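Local structure of LP04448p (Drosophila melanogaster, 2QK2) at residues A127-S130 with L131-Q135. The protein probably binds tubulin through its TOG domains and acts at growing microtubule plus ends, as other members of the XMAP215/Dis1 family do. Residues are numbered along the deposited sequence; the frame is centred on the assembly and turned at random.
Sequences ASTS and LEAQQ
Ser130 N-caps the helix that begins at Leu131, and the Gln134 side chain reaches back to the hydroxyl of Thr129. The turn joins helix 112-126 to helix 131-141 in the all-helical HEAT-repeat array of this TOG domain. Leu131 opens the helix. Its CB is directed away from the loop overall, and the side chain packs on Leu177 of helix 171-185. At Glu132 the CB passes 3.8 Å from Ser130 OG, and the rest of the chain leads off toward Leu173 and Asn170. Ala133 supplies the capping bond. Ala133 N donates to Ser130 OG over 3.2 Å, nearly straight at 162°. Ser130 OG sits between its own backbone N and carbonyl carbon (chi1 69°), which turns it back over the first turn of the helix. The methyl of Ala133 lies against two hydroxyl oxygens, Thr129 OG1 and Ser130 OG. Gln134 is buried and is tied to the loop twice. Its backbone N donates to Ser130 O, the first i to i+4 bond of the helix. Its side chain crosses that of Thr129 at about a right angle, and a bend at chi2 brings the amide back to the Thr129 hydroxyl. Gln134 CG packs 3.8 Å from Thr129 CG2, while Gln134 NE2 donates to Thr129 OG1 at 3.0 Å, with the oxygen only 12° out of the amide plane. This amide nitrogen also bonds Ser97 OG on helix 93-105, so one buried group links three parts of the fold. A leucine in place of Gln134 would probably leave the hydroxyls of Thr129 and Ser97 without this shared donor. Gln135 turns back within the helix: its NE2 donates to a lone pair of Glu132 O, lying in that carbonyl's plane, with Gln135 NE2 2.9 Å from Glu132 O.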
# COMPACT_ATOMS: atom_id res chain seq x y z
N ALA A 127 -1.47 -3.77 -6.30
CA ALA A 127 -1.83 -4.08 -7.67
C ALA A 127 -1.25 -5.41 -8.16
O ALA A 127 -1.79 -6.03 -9.08
CB ALA A 127 -1.38 -2.94 -8.59
N SER A 128 -0.16 -5.85 -7.54
CA SER A 128 0.49 -7.10 -7.93
C SER A 128 0.03 -8.28 -7.09
O SER A 128 0.46 -9.41 -7.33
CB SER A 128 2.00 -6.97 -7.80
OG SER A 128 2.40 -7.03 -6.43
N THR A 129 -0.83 -8.04 -6.11
CA THR A 129 -1.28 -9.12 -5.25
C THR A 129 -2.79 -9.00 -5.00
O THR A 129 -3.51 -8.53 -5.88
CB THR A 129 -0.45 -9.12 -3.93
OG1 THR A 129 -0.83 -10.22 -3.10
CG2 THR A 129 -0.64 -7.80 -3.19
N SER A 130 -3.28 -9.42 -3.84
CA SER A 130 -4.71 -9.33 -3.55
C SER A 130 -5.00 -9.31 -2.06
O SER A 130 -4.13 -9.65 -1.25
CB SER A 130 -5.45 -10.53 -4.16
OG SER A 130 -5.10 -11.72 -3.47
N LEU A 131 -6.21 -8.91 -1.68
CA LEU A 131 -6.58 -8.87 -0.27
C LEU A 131 -6.57 -10.29 0.29
O LEU A 131 -6.20 -10.51 1.44
CB LEU A 131 -7.97 -8.25 -0.07
CG LEU A 131 -8.17 -6.76 -0.38
CD1 LEU A 131 -9.63 -6.40 -0.14
CD2 LEU A 131 -7.26 -5.90 0.49
N GLU A 132 -6.99 -11.26 -0.53
CA GLU A 132 -7.01 -12.65 -0.10
C GLU A 132 -5.60 -13.08 0.31
O GLU A 132 -5.40 -13.67 1.38
CB GLU A 132 -7.52 -13.54 -1.24
CG GLU A 132 -7.57 -15.04 -0.94
CD GLU A 132 -8.50 -15.41 0.21
OE1 GLU A 132 -9.68 -14.97 0.21
OE2 GLU A 132 -8.07 -16.16 1.11
N ALA A 133 -4.62 -12.74 -0.52
CA ALA A 133 -3.23 -13.10 -0.24
C ALA A 133 -2.63 -12.35 0.94
O ALA A 133 -1.80 -12.89 1.68
CB ALA A 133 -2.38 -12.87 -1.48
N GLN A 134 -3.05 -11.10 1.14
CA GLN A 134 -2.51 -10.28 2.22
C GLN A 134 -3.39 -10.13 3.46
O GLN A 134 -3.06 -9.35 4.35
CB GLN A 134 -2.20 -8.88 1.68
CG GLN A 134 -1.31 -8.86 0.45
CD GLN A 134 -0.02 -9.61 0.67
OE1 GLN A 134 0.61 -9.48 1.71
NE2 GLN A 134 0.38 -10.41 -0.32
N GLN A 135 -4.50 -10.86 3.52
CA GLN A 135 -5.42 -10.73 4.65
C GLN A 135 -4.82 -10.82 6.06
O GLN A 135 -5.17 -10.02 6.93
CB GLN A 135 -6.57 -11.73 4.53
CG GLN A 135 -6.14 -13.17 4.38
CD GLN A 135 -7.33 -14.10 4.28
OE1 GLN A 135 -7.97 -14.41 5.28
NE2 GLN A 135 -7.63 -14.54 3.07